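PDB 3D9Y: profilin from Schizosaccharomyces pombe, which binds monomeric actin, preventing its polymerization at high concentration and enhancing it at low concentration, binds PIP2, and is essential for cytokinesis in fission yeast. Local coordinates for residues A[104-108]-A[109-113]; A[90-94]-A[95-99]; A[72-76]-A[77-81]. One frame throughout, in Å; residues are numbered along the deposited sequence.

Interaction 1. Residues A[104-108]-A[109-113]; sequences ETTLP and GEAAK
The E110 side chain folds back onto L107 at the start of helix 108-125. The first group of interactions is polar and uses the E110 carboxylate. OE1 of E110 accepts the backbone N-H of L107 at 2.9 Å, with its anti lone pair. The N-H...O angle is 153°. The E110 side chain turns back to L107 because CG stands anti to the carbonyl carbon (chi1 -80°) and the chain beyond it is extended. A water donates to the same OE1 and also to the carbonyl O of T105, so OE1 is gripped twice. OE2 pairs with K16 in a salt bridge.

The second group is backbone bonding. A112 N reaches P108 O at 3.0 Å, a regular helical bond. The carbonyl O of L107 receives two weak bonds, from E110 N and from A111 N.

Nonpolar contact is modest. CG of E110 passes 4.0 Å from L107 CB. On the sheet side, P108 and A111 pack on Y102, and A111 and A112 on I89.

L107 is the N-cap, P108 the first helical residue and E110 the third after the cap. The bond from L107 N to E110 OE1 is therefore one half of a capping box. The leucine side chain cannot supply the other half. This N-cap begins the C-terminal helix of the profilin fold.

Interaction 2. Residues A[90-94]-A[95-99]; sequences CVATK and LCILV
T93 and C96 face each other across a tight turn through K94 and L95. OG1 of T93 sits between its backbone N and carbonyl carbon (chi1 68°), which points it across the turn. There it accepts the N-H of C96 at 2.9 Å, in a bent bond of 141°. The same hydroxyl bonds to O of Y127, in the C-terminal carboxylate. In return, T93 N donates to C96 O at 2.6 Å. If T93 were an alanine, C96 N would probably be left without this acceptor and the turn would probably lose one of its ties to Y127.

K94 and L95 lie side by side and point the same way. The bend at chi3 of K94 sets its CE 4.0 Å from CG of L95.

Beyond the turn, V91 and L98 form a hydrogen-bonded antiparallel pair; L98 N reaches V91 O at 2.8 Å. On the opposite face, I97 touches two residues of the other strand: CG2 meets CB of C90 and CG1 meets CB of A92, each at 4.3 Å.

The hairpin is sandwiched between helices. V91 packs on T115, E116 and A119 of helix 108-125. C90 lies on L47, A92 on F51, and I97 on both, in helix 41-52. Strands 78-83 and 19-24 flank it in the sheet.

Interaction 3. Residues A[72-76]-A[77-81]; sequences IRAEG and RSIYG
R73 and Y80 meet through a pair of torsions in the arginine. Its CG stands anti to the backbone N (chi1 176°), which lays the chain alongside the tyrosine, and a bend at chi3 (-67°) then turns the end. The two side chains run side by side and point the same way.

CD of R73 sits over one face of the Y80 ring, 4.1 Å from the ring centroid. This is a CH-pi contact. The guanidinium does not stack on the ring. Its plane is turned 75° from the ring plane, and CE2 of Y80 comes to its edge. NH1 of R73 makes a salt bridge with OE2 of E75 at 3.0 Å, which helps fix the rotation of the guanidinium. The tyrosine hydroxyl bonds to E116 of helix 108-125.

E75 has a second link, through its other oxygen. A water donates to E75 OE1 and to S78 OG, bridging the two side chains beside the turn. S78 OG also bonds to E116, so one carboxylate holds both S78 and Y80. On the other face, CB of A74 and CG1 of I79 are 4.3 Å apart, with M57 of helix 56-60 against both residues.

The backbone sets the register. Y80 N donates to R73 O at 2.8 Å. E75 N donates to S78 O, also at 2.8 Å, while the return bond from S78 N is weak. At the other end, I72 N donates to Y80 O at 2.9 Å and R73 N does so weakly at 3.3 Å. Two residues thus face one: a classic beta bulge. CG1 of I72 packs 3.9 Å from CB of Y80. The whole is a bulged beta hairpin with a two-residue G76-R77 turn, in the central antiparallel sheet of profilin.

From the N terminus the order is interaction 3, interaction 2, interaction 1. They lie in series; none nests in or crosses another. Interaction 3 closes the turn between strands 67-74 and 78-83. Interaction 2 closes the next-but-one turn, between strands 86-92 and 96-102. The two hairpins are joined edge to edge, with probable hydrogen bonds from C90 N to I79 O and from A92 N to R77 O. The chain then leaves the sheet, and interaction 1 starts helix 108-125. That helix returns over the sheet, where CB of A112 packs 3.7 Å from OH of Y80. Interactions 1 and 2 do not touch directly.

Interaction 1. Residues A[104-108]-A[109-113]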
loop_
_atom_site.group_PDB
_atom_site.type_symbol
_atom_site.label_atom_id
_atom_site.label_comp_id
_atom_site.label_asym_id
_atom_site.label_seq_id
_atom_site.Cartn_x
_atom_site.Cartn_y
_atom_site.Cartn_z
ATOM N N GLU A 104 15.951 -0.741 1.077
ATOM C CA GLU A 104 16.723 -1.051 2.290
ATOM C C GLU A 104 17.143 0.173 3.116
ATOM O O GLU A 104 17.353 0.073 4.330
ATOM C CB GLU A 104 17.975 -1.883 1.946
ATOM C CG GLU A 104 18.976 -1.190 1.013
ATOM C CD GLU A 104 20.373 -1.789 1.078
ATOM O OE1 GLU A 104 20.506 -2.994 1.389
ATOM O OE2 GLU A 104 21.348 -1.054 0.818
ATOM N N THR A 105 17.259 1.322 2.468
ATOM C CA THR A 105 17.837 2.492 3.115
ATOM C C THR A 105 16.838 3.310 3.944
ATOM O O THR A 105 17.235 4.226 4.669
ATOM C CB THR A 105 18.558 3.385 2.082
ATOM O OG1 THR A 105 19.182 4.492 2.747
ATOM C CG2 THR A 105 17.600 3.873 1.011
ATOM N N THR A 106 15.549 3.000 3.856
ATOM C CA THR A 106 14.584 3.740 4.666
ATOM C C THR A 106 14.060 2.845 5.787
ATOM O O THR A 106 13.854 1.645 5.599
ATOM C CB THR A 106 13.456 4.431 3.815
ATOM O OG1 THR A 106 12.171 3.871 4.104
ATOM C CG2 THR A 106 13.745 4.363 2.328
ATOM N N LEU A 107 13.902 3.436 6.967
ATOM C CA LEU A 107 13.375 2.716 8.127
ATOM C C LEU A 107 11.920 2.368 7.840
ATOM O O LEU A 107 11.199 3.195 7.280
ATOM C CB LEU A 107 13.466 3.600 9.375
ATOM C CG LEU A 107 14.877 3.960 9.849
ATOM C CD1 LEU A 107 14.906 5.270 10.650
ATOM C CD2 LEU A 107 15.463 2.819 10.658
ATOM N N PRO A 108 11.479 1.145 8.209
ATOM C CA PRO A 108 10.084 0.740 7.996
ATOM C C PRO A 108 9.111 1.714 8.658
ATOM O O PRO A 108 8.027 1.987 8.117
ATOM C CB PRO A 108 10.014 -0.648 8.652
ATOM C CG PRO A 108 11.410 -1.130 8.671
ATOM C CD PRO A 108 12.268 0.073 8.844
ATOM N N GLY A 109 9.513 2.233 9.815
ATOM C CA GLY A 109 8.765 3.252 10.518
ATOM C C GLY A 109 8.572 4.497 9.682
ATOM O O GLY A 109 7.519 5.121 9.764
ATOM N N GLU A 110 9.586 4.868 8.893
ATOM C CA GLU A 110 9.495 6.039 8.009
ATOM C C GLU A 110 8.449 5.879 6.918
ATOM O O GLU A 110 7.617 6.748 6.739
ATOM C CB GLU A 110 10.833 6.333 7.332
ATOM C CG GLU A 110 11.821 7.062 8.190
ATOM C CD GLU A 110 13.121 7.302 7.453
ATOM O OE1 GLU A 110 13.747 6.298 7.032
ATOM O OE2 GLU A 110 13.506 8.486 7.298
ATOM N N ALA A 111 8.502 4.765 6.188
ATOM C CA ALA A 111 7.541 4.522 5.110
ATOM C C ALA A 111 6.130 4.405 5.675
ATOM O O ALA A 111 5.183 4.948 5.101
ATOM C CB ALA A 111 7.908 3.272 4.324
ATOM N N ALA A 112 5.985 3.721 6.805
ATOM C CA ALA A 112 4.681 3.645 7.463
ATOM C C ALA A 112 4.152 5.024 7.852
ATOM O O ALA A 112 2.989 5.338 7.609
ATOM C CB ALA A 112 4.750 2.751 8.679
ATOM N N LYS A 113 4.995 5.845 8.474
ATOM C CA LYS A 113 4.560 7.162 8.964
ATOM C C LYS A 113 4.088 8.041 7.805
ATOM O O LYS A 113 3.031 8.662 7.876
ATOM C CB LYS A 113 5.685 7.857 9.740
ATOM C CG LYS A 113 5.871 7.308 11.158
ATOM C CD LYS A 113 7.255 7.630 11.741
ATOM C CE LYS A 113 7.529 6.848 13.017
ATOM N NZ LYS A 113 8.991 6.718 13.318
HETATM O O HOH W 1 16.190 6.820 6.005
#

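Interaction 2. Residues A[90-94]-A[95-99]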
loop_
_atom_site.group_PDB
_atom_site.type_symbol
_atom_site.label_atom_id
_atom_site.label_comp_id
_atom_site.label_asym_id
_atom_site.label_seq_id
_atom_site.Cartn_x
_atom_site.Cartn_y
_atom_site.Cartn_z
ATOM N N CYS A 90 0.621 -0.923 3.192
ATOM C CA CYS A 90 -0.708 -0.771 2.613
ATOM C C CYS A 90 -1.653 -0.178 3.661
ATOM O O CYS A 90 -1.789 -0.720 4.750
ATOM C CB CYS A 90 -1.243 -2.113 2.158
ATOM S SG CYS A 90 -0.179 -2.990 1.003
ATOM N N VAL A 91 -2.329 0.911 3.308
ATOM C CA VAL A 91 -3.170 1.619 4.263
ATOM C C VAL A 91 -4.494 1.986 3.602
ATOM O O VAL A 91 -4.524 2.628 2.545
ATOM C CB VAL A 91 -2.481 2.867 4.809
ATOM C CG1 VAL A 91 -3.319 3.497 5.917
ATOM C CG2 VAL A 91 -1.096 2.513 5.350
ATOM N N ALA A 92 -5.588 1.573 4.233
ATOM C CA ALA A 92 -6.926 1.816 3.693
ATOM C C ALA A 92 -7.517 3.140 4.185
ATOM O O ALA A 92 -7.403 3.494 5.363
ATOM C CB ALA A 92 -7.843 0.650 4.055
ATOM N N THR A 93 -8.143 3.871 3.268
ATOM C CA THR A 93 -8.918 5.073 3.598
ATOM C C THR A 93 -10.399 4.711 3.472
ATOM O O THR A 93 -10.744 3.527 3.436
ATOM C CB THR A 93 -8.541 6.272 2.682
ATOM O OG1 THR A 93 -8.953 6.027 1.329
ATOM C CG2 THR A 93 -7.051 6.527 2.711
ATOM N N LYS A 94 -11.283 5.705 3.407
ATOM C CA LYS A 94 -12.704 5.423 3.254
ATOM C C LYS A 94 -12.978 4.755 1.911
ATOM O O LYS A 94 -13.716 3.773 1.838
ATOM C CB LYS A 94 -13.530 6.705 3.390
ATOM C CG LYS A 94 -15.022 6.459 3.527
ATOM C CD LYS A 94 -15.810 7.751 3.694
ATOM C CE LYS A 94 -16.027 8.464 2.364
ATOM N NZ LYS A 94 -16.863 9.697 2.495
ATOM N N LEU A 95 -12.367 5.287 0.859
ATOM C CA LEU A 95 -12.629 4.857 -0.510
ATOM C C LEU A 95 -11.447 4.193 -1.224
ATOM O O LEU A 95 -11.629 3.626 -2.301
ATOM C CB LEU A 95 -13.095 6.064 -1.333
ATOM C CG LEU A 95 -14.328 6.808 -0.807
ATOM C CD1 LEU A 95 -14.677 7.957 -1.734
ATOM C CD2 LEU A 95 -15.526 5.881 -0.634
ATOM N N CYS A 96 -10.243 4.256 -0.642
ATOM C CA CYS A 96 -9.041 3.726 -1.303
ATOM C C CYS A 96 -8.069 2.972 -0.389
ATOM O O CYS A 96 -8.241 2.915 0.841
ATOM C CB CYS A 96 -8.292 4.839 -2.050
ATOM S SG CYS A 96 -8.946 6.521 -1.810
ATOM N N ILE A 97 -7.076 2.359 -1.030
ATOM C CA ILE A 97 -5.921 1.776 -0.360
ATOM C C ILE A 97 -4.645 2.360 -0.970
ATOM O O ILE A 97 -4.445 2.283 -2.178
ATOM C CB ILE A 97 -5.865 0.246 -0.529
ATOM C CG1 ILE A 97 -7.147 -0.417 -0.017
ATOM C CG2 ILE A 97 -4.635 -0.319 0.174
ATOM C CD1 ILE A 97 -7.409 -1.786 -0.622
ATOM N N LEU A 98 -3.792 2.933 -0.124
ATOM C CA LEU A 98 -2.474 3.396 -0.543
ATOM C C LEU A 98 -1.498 2.221 -0.415
ATOM O O LEU A 98 -1.523 1.514 0.584
ATOM C CB LEU A 98 -2.014 4.538 0.353
ATOM C CG LEU A 98 -2.947 5.743 0.492
ATOM C CD1 LEU A 98 -2.287 6.815 1.332
ATOM C CD2 LEU A 98 -3.337 6.292 -0.852
ATOM N N VAL A 99 -0.692 2.007 -1.446
ATOM C CA VAL A 99 0.327 0.967 -1.461
ATOM C C VAL A 99 1.705 1.614 -1.680
ATOM O O VAL A 99 1.953 2.190 -2.743
ATOM C CB VAL A 99 0.041 -0.027 -2.584
ATOM C CG1 VAL A 99 1.068 -1.133 -2.612
ATOM C CG2 VAL A 99 -1.366 -0.614 -2.433
#

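Interaction 3. Residues A[72-76]-A[77-81]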
loop_
_atom_site.group_PDB
_atom_site.type_symbol
_atom_site.label_atom_id
_atom_site.label_comp_id
_atom_site.label_asym_id
_atom_site.label_seq_id
_atom_site.Cartn_x
_atom_site.Cartn_y
_atom_site.Cartn_z
ATOM N N ILE A 72 3.911 -8.645 8.337
ATOM C CA ILE A 72 4.396 -8.316 9.684
ATOM C C ILE A 72 3.372 -7.543 10.523
ATOM O O ILE A 72 3.468 -7.495 11.752
ATOM C CB ILE A 72 5.752 -7.567 9.651
ATOM C CG1 ILE A 72 5.624 -6.224 8.928
ATOM C CG2 ILE A 72 6.833 -8.477 9.029
ATOM C CD1 ILE A 72 6.777 -5.301 9.112
ATOM N N ARG A 73 2.390 -6.947 9.850
ATOM C CA ARG A 73 1.262 -6.317 10.515
ATOM C C ARG A 73 0.031 -6.483 9.646
ATOM O O ARG A 73 0.099 -6.316 8.423
ATOM C CB ARG A 73 1.531 -4.834 10.761
ATOM C CG ARG A 73 0.347 -4.088 11.376
ATOM C CD ARG A 73 0.760 -2.715 11.888
ATOM N NE ARG A 73 1.675 -2.800 13.022
ATOM C CZ ARG A 73 1.326 -3.120 14.270
ATOM N NH1 ARG A 73 0.064 -3.405 14.577
ATOM N NH2 ARG A 73 2.250 -3.174 15.220
ATOM N N ALA A 74 -1.088 -6.838 10.276
ATOM C CA ALA A 74 -2.378 -6.863 9.584
ATOM C C ALA A 74 -3.517 -6.539 10.557
ATOM O O ALA A 74 -3.798 -7.299 11.491
ATOM C CB ALA A 74 -2.591 -8.197 8.908
ATOM N N GLU A 75 -4.133 -5.376 10.344
ATOM C CA GLU A 75 -5.306 -4.939 11.085
ATOM C C GLU A 75 -6.283 -4.313 10.065
ATOM O O GLU A 75 -6.015 -4.309 8.843
ATOM C CB GLU A 75 -4.936 -3.906 12.170
ATOM C CG GLU A 75 -3.498 -3.920 12.666
ATOM C CD GLU A 75 -3.084 -2.643 13.374
ATOM O OE1 GLU A 75 -2.969 -1.578 12.714
ATOM O OE2 GLU A 75 -2.849 -2.694 14.598
ATOM N N GLY A 76 -7.385 -3.766 10.559
ATOM C CA GLY A 76 -8.457 -3.274 9.690
ATOM C C GLY A 76 -8.093 -2.131 8.770
ATOM O O GLY A 76 -8.793 -1.875 7.777
ATOM N N ARG A 77 -7.048 -1.391 9.115
ATOM C CA ARG A 77 -6.629 -0.232 8.330
ATOM C C ARG A 77 -5.224 -0.359 7.724
ATOM O O ARG A 77 -4.893 0.339 6.771
ATOM C CB ARG A 77 -6.678 1.019 9.218
ATOM C CG ARG A 77 -5.719 2.099 8.778
ATOM C CD ARG A 77 -5.819 3.354 9.565
ATOM N NE ARG A 77 -5.629 4.490 8.674
ATOM C CZ ARG A 77 -6.622 5.145 8.073
ATOM N NH1 ARG A 77 -7.892 4.772 8.226
ATOM N NH2 ARG A 77 -6.340 6.172 7.293
ATOM N N SER A 78 -4.410 -1.254 8.267
ATOM C CA SER A 78 -2.982 -1.302 7.945
ATOM C C SER A 78 -2.524 -2.747 7.726
ATOM O O SER A 78 -2.783 -3.609 8.572
ATOM C CB SER A 78 -2.186 -0.675 9.096
ATOM O OG SER A 78 -2.592 0.657 9.356
ATOM N N ILE A 79 -1.895 -3.002 6.574
ATOM C CA ILE A 79 -1.280 -4.302 6.232
ATOM C C ILE A 79 0.139 -4.018 5.749
ATOM O O ILE A 79 0.322 -3.327 4.753
ATOM C CB ILE A 79 -2.064 -5.025 5.133
ATOM C CG1 ILE A 79 -3.436 -5.450 5.666
ATOM C CG2 ILE A 79 -1.276 -6.263 4.618
ATOM C CD1 ILE A 79 -4.386 -5.963 4.623
ATOM N N TYR A 80 1.129 -4.490 6.499
ATOM C CA TYR A 80 2.537 -4.213 6.212
ATOM C C TYR A 80 3.240 -5.540 5.947
ATOM O O TYR A 80 2.948 -6.541 6.599
ATOM C CB TYR A 80 3.274 -3.575 7.379
ATOM C CG TYR A 80 2.758 -2.267 7.950
ATOM C CD1 TYR A 80 1.771 -1.507 7.317
ATOM C CD2 TYR A 80 3.276 -1.792 9.141
ATOM C CE1 TYR A 80 1.315 -0.297 7.869
ATOM C CE2 TYR A 80 2.830 -0.597 9.706
ATOM C CZ TYR A 80 1.850 0.151 9.063
ATOM O OH TYR A 80 1.416 1.333 9.621
ATOM N N GLY A 81 4.201 -5.525 5.037
ATOM C CA GLY A 81 4.993 -6.720 4.744
ATOM C C GLY A 81 6.463 -6.410 4.552
ATOM O O GLY A 81 6.860 -5.241 4.387
HETATM O O HOH W 2 -3.045 0.928 11.955
#